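Local atomic coordinates of nicotinate phosphoribosyltransferase (Porphyromonas gingivalis, PDB entry 2IM5), a protein that probably catalyses the ATP-dependent synthesis of nicotinate mononucleotide from nicotinate and phosphoribosyl diphosphate, a salvage step in NAD biosynthesis. Residues R156-T161 with R312-Q317; E174-V179 with N333-V338; G220-Y225 with D361-V366; R259-K264 with R288-L293. One frame throughout, in Å; residues are numbered along the deposited sequence.

Contact 1: residues R156-T161 with R312-Q317; sequences REHRAT and RAIEIQ
The chain at His158, Arg159 and Ala160 runs on from the end of helix 141-157 and past the flank of helix 310-320, where Ile314 and Gln317 meet it; the backbones come nearest at Ala160 and Ile314, whose CA atoms are 6.8 Å apart. The helix closes in a Schellman motif: Arg159 takes a positive phi of 52°, and its N bonds back to Arg156 O at 3.0 Å. The chain then enters strand 162-164 of the parallel sheet of this alpha/beta-barrel-like domain, with Thr161 bonded through its backbone to Phe328 of the adjacent strand. Phe328 also lies against Ala313 and Ile316, so helix 310-320 sits on the sheet while its flank receives the turn.

The imidazole of His158 lies over the end of Ile314, and the two side chains cross at about a right angle. Ile314 CD1 stands 3.6 Å from the ring centroid and only 9° off its normal, a CH-pi contact, while the other branch, CG2, touches His158 CD2 at 3.6 Å. A bond from His158 ND1 to Leu154 O, in the last turn of helix 141-157, helps fix the ring.

Gln317 bridges the gap with an extended chain, its CG anti to the backbone N (chi1 -172°). Its amide N reaches two successive carbonyls of the turn, weakly at His158 O. NE2 lies 3.2 Å from Arg159 O, above the carbonyl plane, although that oxygen is in the Gln317 amide plane; OE1 of the same amide rests 3.5 Å from Ala160 CB.

Contact 2: residues E174-V179 with N333-V338; sequences EVEDRV and NLTNDV
Val175 and Val179, one helical turn apart, both hold CG1 anti to the backbone N (chi1 168° and 166°); both face the end of helix 332-335, and this rotamer puts CG1 on a carbonyl there. Val179 straddles its carbonyl: CG1 and CG2 approach Leu334 O at 3.6 and 3.5 Å, and CG1 also packs on Leu334 CB. Val175, one turn earlier, sets a single methyl, CG1, 3.6 Å from Thr335 O, while its CG2 meets Val338 CG1 at 4.1 Å, beyond the point where Asn336 breaks the helix.

Between the valines the backbones close to 5.1 Å at the CA atoms of Glu176 and Thr335. These two side chains lie side by side and point the same way, joined by an aliphatic touch of Glu176 CG on Thr335 CG2 at 4.1 Å. Their polar ends are engaged elsewhere: Glu176 OE1 in a salt bridge with Arg170, Thr335 OG1 in a hydrogen bond to Gly166 O. No hydrogen bond crosses the contact, which is a wholly buried van der Waals seam.

The two segments follow the adjacent parallel strands 162-164 and 325-330, and so join neighbouring beta-alpha units of the alpha/beta-barrel-like domain. Helix 141-157 packs beside both, with Trp141 on Val175, Thr148 on Val179 and Lys151 on Leu334, while Leu199 of helix 197-203 lies against Glu176.

Contact 3: residues G220-Y225 with D361-V366; sequences GAIYGY and DWHYCV
His363 begins strand 363-364, the short edge strand of the antiparallel sheet, and meets Ala221 and Ile222 in the last turn of helix 213-223; the contact thus joins that sheet to a helix of the barrel-like domain. His363 CB lies 3.7 Å from Ala221 O, and its ring, tethered through NE2 to Asp360, touches Ile222 CD1 with CD2.

Tyr364 points its side chain away from the helix, and the ring packs against Trp352 and Glu381, but its carbonyl is offered to the helix: Ala221 CB is 3.7 Å from Tyr364 O. Next, Cys365 packs SG on the same Ala221 CB at 3.9 Å, so that one methyl serves consecutive residues where the backbones are nearest. Cys365 also bonds through its backbone to Trp352 of strand 347-355.

Val366 closes the row. Its CG2 meets the phenol end of Tyr225, 3.8 Å from CE1, the two side chains crossing at about a right angle, and Val366 O accepts a bond from Gln217 NE2 farther back along the helix. The Tyr225 hydroxyl is also bonded to Glu381 of helix 379-389. A water bridges the segments, giving one hydrogen to Tyr225 OH and the other to Tyr364 O, each at 2.7 Å.

Contact 4: residues R259-K264 with R288-L293; sequences RNFSKK and RRYEEL
Arg259, in the last turn of helix 254-260, brings its carbonyl O within 3.8 Å of Arg289 NH2, but NH2 donates instead to Phe261 O at 2.9 Å (N-H...O 144°), tilted from both the carbonyl and guanidinium planes. The other terminal nitrogen, NH1, makes a salt bridge with Glu292 OE1 on the next turn of its own helix, and Leu293 CD2 lies over one guanidinium face, so the arginine is gripped at two ends and packed from one side.

The Phe261 ring turns inward, its edge against Arg289 CG, and CE2 touches Tyr290 CE1 at 4.0 Å. Leu293 CD1 packs near the same ring and 3.6 Å from Phe261 O.

Ser262 caps helix 263-268, OG accepting from His265 N. Lys263 then runs extended until a bend at its last torsion (chi4 63°) delivers NZ to Leu293 O, 2.7 Å away and nearly along the C=O axis, just past the end of helix 279-292.

Phe261 and Tyr290 both rest on Leu272 of strand 271-274. The contact therefore packs together the helical connections before and after that strand, the side-by-side crossovers typical of an alpha/beta barrel.

Overall arrangement
Contacts 1, 2 and 3 interleave along the chain: their first segments come in the order 156-161, 174-179, 220-225, and their second segments follow in the same order, so each ties an early part of the domain to a late one. Contact 4 is local and falls within all three spans. Contacts 1 and 2 have centres 20 Å apart and share helix 141-157 and the adjoining strands 162-164 and 325-330. Contact 4 lies 39 Å from contact 2, centre to centre, across the chain, on strand 271-274, beside the outermost strand 246-248 of the parallel sheet. Contact 3 couples the separate antiparallel sheet to helix 213-223, which starts at His213, the predicted autophosphorylation site, unmodified here.

Contact 1: residues R156-T161 with R312-Q317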
# COMPACT_ATOMS: atom_id res chain seq x y z
N ARG A 156 12.02 17.82 9.44
CA ARG A 156 11.51 18.83 10.37
C ARG A 156 11.94 20.22 9.91
O ARG A 156 11.12 21.13 9.79
CB ARG A 156 12.04 18.57 11.78
CG ARG A 156 11.50 19.52 12.85
CD ARG A 156 12.19 19.25 14.18
NE ARG A 156 13.62 19.57 14.10
CZ ARG A 156 14.56 19.00 14.84
NH1 ARG A 156 14.25 18.06 15.74
NH2 ARG A 156 15.82 19.37 14.69
N GLU A 157 13.23 20.37 9.64
CA GLU A 157 13.81 21.63 9.21
C GLU A 157 13.13 22.17 7.95
O GLU A 157 12.81 23.35 7.87
CB GLU A 157 15.31 21.46 8.95
CG GLU A 157 16.01 22.70 8.43
CD GLU A 157 17.39 22.40 7.86
OE1 GLU A 157 18.22 21.78 8.57
OE2 GLU A 157 17.66 22.78 6.70
N HIS A 158 12.93 21.30 6.96
CA HIS A 158 12.29 21.72 5.71
C HIS A 158 10.76 21.66 5.76
O HIS A 158 10.10 21.93 4.76
CB HIS A 158 12.79 20.88 4.53
CG HIS A 158 14.22 21.13 4.17
ND1 HIS A 158 15.27 20.68 4.95
CD2 HIS A 158 14.78 21.79 3.13
CE1 HIS A 158 16.41 21.06 4.40
NE2 HIS A 158 16.14 21.74 3.30
N ARG A 159 10.21 21.30 6.92
CA ARG A 159 8.76 21.21 7.08
C ARG A 159 8.15 20.34 5.99
O ARG A 159 7.14 20.71 5.38
CB ARG A 159 8.15 22.61 7.03
CG ARG A 159 8.60 23.50 8.17
CD ARG A 159 8.14 24.93 7.97
NE ARG A 159 8.56 25.78 9.08
CZ ARG A 159 8.07 25.71 10.31
NH1 ARG A 159 7.13 24.82 10.61
NH2 ARG A 159 8.53 26.53 11.26
N ALA A 160 8.77 19.19 5.74
CA ALA A 160 8.28 18.27 4.74
C ALA A 160 7.35 17.25 5.38
O ALA A 160 7.80 16.31 6.04
CB ALA A 160 9.46 17.56 4.07
N THR A 161 6.04 17.45 5.21
CA THR A 161 5.03 16.54 5.76
C THR A 161 5.20 15.16 5.16
O THR A 161 5.12 15.00 3.95
CB THR A 161 3.61 17.04 5.45
OG1 THR A 161 3.42 18.33 6.02
CG2 THR A 161 2.57 16.07 6.02
N ARG A 312 14.99 13.57 -1.81
CA ARG A 312 14.17 13.62 -3.01
C ARG A 312 12.83 14.30 -2.69
O ARG A 312 12.26 15.00 -3.53
CB ARG A 312 13.92 12.21 -3.54
CG ARG A 312 13.08 12.19 -4.80
CD ARG A 312 13.88 12.63 -6.02
NE ARG A 312 14.88 11.63 -6.39
CZ ARG A 312 15.68 11.72 -7.46
NH1 ARG A 312 15.60 12.77 -8.27
NH2 ARG A 312 16.56 10.75 -7.71
N ALA A 313 12.33 14.09 -1.47
CA ALA A 313 11.08 14.70 -1.06
C ALA A 313 11.23 16.22 -1.05
O ALA A 313 10.34 16.96 -1.49
CB ALA A 313 10.68 14.20 0.33
N ILE A 314 12.38 16.68 -0.55
CA ILE A 314 12.66 18.11 -0.49
C ILE A 314 12.70 18.71 -1.90
O ILE A 314 12.23 19.83 -2.11
CB ILE A 314 14.00 18.37 0.24
CG1 ILE A 314 13.84 18.02 1.73
CG2 ILE A 314 14.43 19.83 0.08
CD1 ILE A 314 15.13 18.03 2.51
N GLU A 315 13.26 17.97 -2.85
CA GLU A 315 13.33 18.44 -4.24
C GLU A 315 11.93 18.58 -4.84
O GLU A 315 11.62 19.59 -5.47
CB GLU A 315 14.16 17.47 -5.08
CG GLU A 315 15.65 17.48 -4.78
CD GLU A 315 16.35 16.22 -5.27
OE1 GLU A 315 16.01 15.74 -6.37
OE2 GLU A 315 17.24 15.71 -4.55
N ILE A 316 11.09 17.56 -4.65
CA ILE A 316 9.73 17.60 -5.18
C ILE A 316 8.97 18.75 -4.52
O ILE A 316 8.16 19.42 -5.15
CB ILE A 316 8.98 16.28 -4.88
CG1 ILE A 316 9.63 15.13 -5.66
CG2 ILE A 316 7.50 16.41 -5.27
CD1 ILE A 316 9.05 13.76 -5.35
N GLN A 317 9.26 18.97 -3.24
CA GLN A 317 8.63 20.02 -2.47
C GLN A 317 8.87 21.38 -3.16
O GLN A 317 7.98 22.23 -3.20
CB GLN A 317 9.20 19.99 -1.05
CG GLN A 317 8.54 20.90 -0.04
CD GLN A 317 8.95 20.56 1.39
OE1 GLN A 317 10.03 20.00 1.62
NE2 GLN A 317 8.10 20.90 2.35

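Contact 2: residues E174-V179 with N333-V338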
# COMPACT_ATOMS: atom_id res chain seq x y z
N GLU A 174 11.21 -5.06 14.58
CA GLU A 174 12.05 -4.36 15.54
C GLU A 174 12.68 -3.11 14.93
O GLU A 174 12.71 -2.06 15.56
CB GLU A 174 13.14 -5.31 16.04
CG GLU A 174 14.09 -4.72 17.04
CD GLU A 174 14.98 -5.77 17.65
OE1 GLU A 174 15.59 -6.55 16.89
OE2 GLU A 174 15.07 -5.82 18.89
N VAL A 175 13.16 -3.22 13.69
CA VAL A 175 13.74 -2.06 13.03
C VAL A 175 12.68 -0.99 12.74
O VAL A 175 12.90 0.20 13.01
CB VAL A 175 14.45 -2.45 11.72
CG1 VAL A 175 14.79 -1.22 10.92
CG2 VAL A 175 15.71 -3.25 12.04
N GLU A 176 11.52 -1.39 12.20
CA GLU A 176 10.47 -0.41 11.91
C GLU A 176 9.99 0.24 13.20
O GLU A 176 9.73 1.44 13.24
CB GLU A 176 9.27 -1.05 11.19
CG GLU A 176 8.11 -0.05 11.00
CD GLU A 176 6.89 -0.59 10.22
OE1 GLU A 176 6.66 -1.83 10.18
OE2 GLU A 176 6.15 0.25 9.66
N ASP A 177 9.90 -0.55 14.26
CA ASP A 177 9.45 -0.06 15.56
C ASP A 177 10.38 1.04 16.08
O ASP A 177 9.93 2.12 16.45
CB ASP A 177 9.40 -1.21 16.57
CG ASP A 177 8.70 -0.83 17.86
OD1 ASP A 177 8.68 0.37 18.22
OD2 ASP A 177 8.17 -1.73 18.54
N ARG A 178 11.67 0.74 16.12
CA ARG A 178 12.65 1.71 16.61
C ARG A 178 12.75 2.94 15.71
O ARG A 178 12.85 4.06 16.20
CB ARG A 178 14.03 1.04 16.75
CG ARG A 178 15.12 1.97 17.29
CD ARG A 178 14.67 2.69 18.56
NE ARG A 178 15.65 3.67 19.00
CZ ARG A 178 15.41 4.60 19.93
NH1 ARG A 178 14.21 4.68 20.50
NH2 ARG A 178 16.36 5.45 20.27
N VAL A 179 12.72 2.73 14.40
CA VAL A 179 12.80 3.84 13.45
C VAL A 179 11.62 4.79 13.64
O VAL A 179 11.78 6.01 13.59
CB VAL A 179 12.81 3.32 11.98
CG1 VAL A 179 12.54 4.47 11.01
CG2 VAL A 179 14.16 2.69 11.66
N ASN A 333 13.40 3.41 2.45
CA ASN A 333 14.53 4.24 2.87
C ASN A 333 14.57 4.39 4.38
O ASN A 333 15.63 4.61 4.96
CB ASN A 333 14.46 5.63 2.23
CG ASN A 333 15.53 6.57 2.76
OD1 ASN A 333 15.38 7.16 3.84
ND2 ASN A 333 16.62 6.71 2.02
N LEU A 334 13.42 4.25 5.02
CA LEU A 334 13.33 4.38 6.47
C LEU A 334 13.33 3.04 7.20
O LEU A 334 14.02 2.87 8.20
CB LEU A 334 12.06 5.15 6.86
CG LEU A 334 11.90 6.60 6.40
CD1 LEU A 334 10.55 7.15 6.84
CD2 LEU A 334 13.02 7.44 6.97
N THR A 335 12.57 2.07 6.69
CA THR A 335 12.45 0.78 7.35
C THR A 335 13.47 -0.29 6.98
O THR A 335 13.50 -1.36 7.59
CB THR A 335 11.05 0.20 7.12
OG1 THR A 335 10.89 -0.09 5.73
CG2 THR A 335 9.97 1.21 7.55
N ASN A 336 14.28 -0.03 5.96
CA ASN A 336 15.28 -1.00 5.57
C ASN A 336 16.52 -0.28 5.06
O ASN A 336 16.80 -0.26 3.86
CB ASN A 336 14.74 -1.95 4.50
CG ASN A 336 15.53 -3.24 4.43
OD1 ASN A 336 16.74 -3.26 4.70
ND2 ASN A 336 14.86 -4.33 4.05
N ASP A 337 17.25 0.31 6.00
CA ASP A 337 18.48 1.05 5.71
C ASP A 337 19.37 0.79 6.93
O ASP A 337 19.79 1.71 7.64
CB ASP A 337 18.16 2.54 5.55
CG ASP A 337 19.38 3.39 5.26
OD1 ASP A 337 20.37 2.84 4.72
OD2 ASP A 337 19.33 4.61 5.55
N VAL A 338 19.64 -0.49 7.16
CA VAL A 338 20.41 -0.92 8.32
C VAL A 338 21.92 -1.04 8.16
O VAL A 338 22.60 -1.56 9.05
CB VAL A 338 19.86 -2.27 8.83
CG1 VAL A 338 18.37 -2.14 9.11
CG2 VAL A 338 20.11 -3.36 7.79

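Contact 3: residues G220-Y225 with D361-V366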
# COMPACT_ATOMS: atom_id res chain seq x y z
N GLY A 220 -11.65 -2.63 -12.51
CA GLY A 220 -11.32 -2.76 -13.91
C GLY A 220 -11.64 -4.15 -14.43
O GLY A 220 -12.12 -4.33 -15.55
N ALA A 221 -11.38 -5.16 -13.61
CA ALA A 221 -11.63 -6.54 -13.98
C ALA A 221 -13.11 -6.86 -14.05
O ALA A 221 -13.55 -7.59 -14.94
CB ALA A 221 -10.94 -7.48 -13.00
N ILE A 222 -13.88 -6.31 -13.11
CA ILE A 222 -15.32 -6.56 -13.07
C ILE A 222 -16.15 -5.64 -13.98
O ILE A 222 -17.00 -6.12 -14.72
CB ILE A 222 -15.86 -6.40 -11.61
CG1 ILE A 222 -15.10 -7.34 -10.67
CG2 ILE A 222 -17.34 -6.70 -11.57
CD1 ILE A 222 -15.13 -8.81 -11.08
N TYR A 223 -15.90 -4.34 -13.92
CA TYR A 223 -16.66 -3.36 -14.71
C TYR A 223 -16.04 -2.93 -16.04
O TYR A 223 -16.68 -2.23 -16.81
CB TYR A 223 -16.92 -2.12 -13.86
CG TYR A 223 -17.72 -2.41 -12.63
CD1 TYR A 223 -19.07 -2.76 -12.71
CD2 TYR A 223 -17.13 -2.37 -11.37
CE1 TYR A 223 -19.81 -3.06 -11.57
CE2 TYR A 223 -17.86 -2.67 -10.22
CZ TYR A 223 -19.19 -3.02 -10.33
OH TYR A 223 -19.91 -3.33 -9.20
N GLY A 224 -14.81 -3.34 -16.31
CA GLY A 224 -14.19 -2.94 -17.55
C GLY A 224 -13.28 -1.74 -17.33
O GLY A 224 -13.42 -1.02 -16.33
N TYR A 225 -12.37 -1.51 -18.28
CA TYR A 225 -11.41 -0.42 -18.18
C TYR A 225 -11.94 1.00 -18.36
O TYR A 225 -11.49 1.92 -17.68
CB TYR A 225 -10.27 -0.68 -19.17
CG TYR A 225 -9.61 -2.01 -18.91
CD1 TYR A 225 -8.85 -2.22 -17.75
CD2 TYR A 225 -9.80 -3.09 -19.78
CE1 TYR A 225 -8.30 -3.45 -17.47
CE2 TYR A 225 -9.25 -4.34 -19.50
CZ TYR A 225 -8.51 -4.51 -18.34
OH TYR A 225 -7.96 -5.73 -18.05
N ASP A 361 -17.06 -16.05 -13.56
CA ASP A 361 -15.81 -16.55 -14.13
C ASP A 361 -14.69 -15.71 -13.53
O ASP A 361 -14.94 -14.64 -12.96
CB ASP A 361 -15.78 -16.37 -15.65
CG ASP A 361 -16.80 -17.23 -16.36
OD1 ASP A 361 -16.76 -18.47 -16.18
OD2 ASP A 361 -17.62 -16.67 -17.12
N TRP A 362 -13.46 -16.20 -13.65
CA TRP A 362 -12.31 -15.45 -13.16
C TRP A 362 -11.98 -14.37 -14.17
O TRP A 362 -12.10 -14.58 -15.37
CB TRP A 362 -11.10 -16.36 -12.99
CG TRP A 362 -11.13 -17.19 -11.75
CD1 TRP A 362 -11.34 -18.55 -11.68
CD2 TRP A 362 -10.92 -16.74 -10.41
NE1 TRP A 362 -11.27 -18.96 -10.37
CE2 TRP A 362 -11.02 -17.87 -9.57
CE3 TRP A 362 -10.67 -15.49 -9.83
CZ2 TRP A 362 -10.87 -17.79 -8.18
CZ3 TRP A 362 -10.51 -15.41 -8.45
CH2 TRP A 362 -10.62 -16.55 -7.64
N HIS A 363 -11.56 -13.21 -13.67
CA HIS A 363 -11.18 -12.09 -14.52
C HIS A 363 -9.79 -11.64 -14.06
O HIS A 363 -9.58 -11.38 -12.88
CB HIS A 363 -12.17 -10.94 -14.36
CG HIS A 363 -13.58 -11.30 -14.72
ND1 HIS A 363 -14.00 -11.49 -16.02
CD2 HIS A 363 -14.66 -11.57 -13.94
CE1 HIS A 363 -15.27 -11.85 -16.03
NE2 HIS A 363 -15.69 -11.91 -14.78
N TYR A 364 -8.85 -11.56 -15.00
CA TYR A 364 -7.50 -11.13 -14.68
C TYR A 364 -7.43 -9.64 -14.41
O TYR A 364 -8.15 -8.86 -15.03
CB TYR A 364 -6.54 -11.46 -15.82
CG TYR A 364 -6.24 -12.92 -15.95
CD1 TYR A 364 -5.76 -13.65 -14.86
CD2 TYR A 364 -6.43 -13.59 -17.16
CE1 TYR A 364 -5.48 -15.01 -14.96
CE2 TYR A 364 -6.15 -14.96 -17.28
CZ TYR A 364 -5.68 -15.66 -16.17
OH TYR A 364 -5.42 -17.01 -16.27
N CYS A 365 -6.56 -9.26 -13.47
CA CYS A 365 -6.36 -7.86 -13.12
C CYS A 365 -5.03 -7.40 -13.69
O CYS A 365 -4.06 -8.16 -13.73
CB CYS A 365 -6.34 -7.68 -11.60
SG CYS A 365 -7.86 -8.15 -10.72
N VAL A 366 -4.96 -6.15 -14.13
CA VAL A 366 -3.72 -5.62 -14.66
C VAL A 366 -3.48 -4.23 -14.10
O VAL A 366 -4.37 -3.61 -13.53
CB VAL A 366 -3.74 -5.54 -16.21
CG1 VAL A 366 -4.04 -6.90 -16.80
CG2 VAL A 366 -4.76 -4.53 -16.67
O HOH W 1 -8.57 -6.26 -15.51

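Contact 4: residues R259-K264 with R288-L293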
# COMPACT_ATOMS: atom_id res chain seq x y z
N ARG A 259 -7.93 12.38 -18.27
CA ARG A 259 -8.88 12.57 -19.35
C ARG A 259 -10.31 12.29 -18.91
O ARG A 259 -11.25 12.94 -19.37
CB ARG A 259 -8.53 11.66 -20.54
CG ARG A 259 -9.38 11.89 -21.78
CD ARG A 259 -9.04 10.89 -22.88
NE ARG A 259 -7.60 10.85 -23.17
CZ ARG A 259 -6.82 9.80 -22.96
NH1 ARG A 259 -7.34 8.68 -22.47
NH2 ARG A 259 -5.53 9.87 -23.23
N ASN A 260 -10.49 11.33 -17.99
CA ASN A 260 -11.83 10.97 -17.53
C ASN A 260 -12.18 11.47 -16.11
O ASN A 260 -13.22 11.10 -15.56
CB ASN A 260 -12.00 9.44 -17.58
CG ASN A 260 -11.71 8.87 -18.97
OD1 ASN A 260 -10.63 8.34 -19.23
ND2 ASN A 260 -12.68 9.00 -19.87
N PHE A 261 -11.32 12.31 -15.55
CA PHE A 261 -11.54 12.85 -14.20
C PHE A 261 -12.71 13.83 -14.25
O PHE A 261 -12.63 14.87 -14.89
CB PHE A 261 -10.26 13.55 -13.74
CG PHE A 261 -10.16 13.77 -12.26
CD1 PHE A 261 -10.86 12.96 -11.37
CD2 PHE A 261 -9.30 14.74 -11.75
CE1 PHE A 261 -10.71 13.11 -10.00
CE2 PHE A 261 -9.14 14.89 -10.37
CZ PHE A 261 -9.84 14.08 -9.50
N SER A 262 -13.80 13.50 -13.56
CA SER A 262 -14.97 14.36 -13.57
C SER A 262 -14.84 15.54 -12.62
O SER A 262 -14.13 15.46 -11.62
CB SER A 262 -16.23 13.56 -13.20
OG SER A 262 -16.26 13.30 -11.81
N LYS A 263 -15.53 16.63 -12.93
CA LYS A 263 -15.50 17.82 -12.10
C LYS A 263 -15.94 17.50 -10.67
O LYS A 263 -15.36 17.99 -9.70
CB LYS A 263 -16.41 18.90 -12.69
CG LYS A 263 -16.32 20.23 -11.96
CD LYS A 263 -17.16 21.29 -12.66
CE LYS A 263 -17.13 22.61 -11.88
NZ LYS A 263 -15.76 23.20 -11.81
N LYS A 264 -16.98 16.68 -10.55
CA LYS A 264 -17.50 16.28 -9.24
C LYS A 264 -16.44 15.63 -8.36
O LYS A 264 -16.26 16.00 -7.20
CB LYS A 264 -18.67 15.32 -9.43
CG LYS A 264 -19.30 14.85 -8.14
CD LYS A 264 -20.52 13.97 -8.40
CE LYS A 264 -20.16 12.71 -9.17
NZ LYS A 264 -21.38 11.91 -9.48
N ARG A 288 -2.70 21.14 -14.72
CA ARG A 288 -3.39 21.47 -15.96
C ARG A 288 -4.84 20.97 -15.98
O ARG A 288 -5.76 21.70 -16.37
CB ARG A 288 -2.64 20.92 -17.18
CG ARG A 288 -3.40 21.12 -18.49
CD ARG A 288 -2.55 20.93 -19.75
NE ARG A 288 -2.11 19.56 -19.96
CZ ARG A 288 -0.97 19.05 -19.50
NH1 ARG A 288 -0.13 19.82 -18.80
NH2 ARG A 288 -0.65 17.78 -19.74
N ARG A 289 -5.05 19.73 -15.55
CA ARG A 289 -6.40 19.18 -15.54
C ARG A 289 -7.30 19.91 -14.55
O ARG A 289 -8.47 20.15 -14.83
CB ARG A 289 -6.36 17.68 -15.21
CG ARG A 289 -7.73 17.01 -15.25
CD ARG A 289 -8.47 17.30 -16.56
NE ARG A 289 -9.74 16.58 -16.61
CZ ARG A 289 -10.75 16.87 -17.42
NH1 ARG A 289 -10.65 17.88 -18.27
NH2 ARG A 289 -11.87 16.16 -17.39
N TYR A 290 -6.77 20.25 -13.39
CA TYR A 290 -7.57 20.97 -12.40
C TYR A 290 -8.05 22.30 -12.98
O TYR A 290 -9.20 22.69 -12.79
CB TYR A 290 -6.78 21.24 -11.13
CG TYR A 290 -6.77 20.09 -10.14
CD1 TYR A 290 -7.96 19.46 -9.77
CD2 TYR A 290 -5.59 19.67 -9.53
CE1 TYR A 290 -7.98 18.44 -8.81
CE2 TYR A 290 -5.59 18.66 -8.58
CZ TYR A 290 -6.79 18.04 -8.22
OH TYR A 290 -6.78 17.03 -7.27
N GLU A 291 -7.17 22.99 -13.69
CA GLU A 291 -7.55 24.26 -14.29
C GLU A 291 -8.57 24.08 -15.40
O GLU A 291 -9.45 24.92 -15.57
CB GLU A 291 -6.31 24.99 -14.78
CG GLU A 291 -5.39 25.34 -13.63
CD GLU A 291 -4.13 26.03 -14.08
OE1 GLU A 291 -3.58 25.64 -15.13
OE2 GLU A 291 -3.68 26.97 -13.38
N GLU A 292 -8.46 22.99 -16.16
CA GLU A 292 -9.42 22.72 -17.22
C GLU A 292 -10.79 22.57 -16.60
O GLU A 292 -11.80 23.01 -17.14
CB GLU A 292 -9.07 21.43 -17.96
CG GLU A 292 -8.04 21.57 -19.06
CD GLU A 292 -7.59 20.22 -19.59
OE1 GLU A 292 -8.40 19.25 -19.52
OE2 GLU A 292 -6.43 20.12 -20.07
N LEU A 293 -10.83 21.91 -15.44
CA LEU A 293 -12.07 21.68 -14.72
C LEU A 293 -12.48 22.88 -13.87
O LEU A 293 -13.49 22.83 -13.17
CB LEU A 293 -11.93 20.45 -13.83
CG LEU A 293 -11.75 19.10 -14.54
CD1 LEU A 293 -11.44 18.03 -13.51
CD2 LEU A 293 -13.03 18.76 -15.31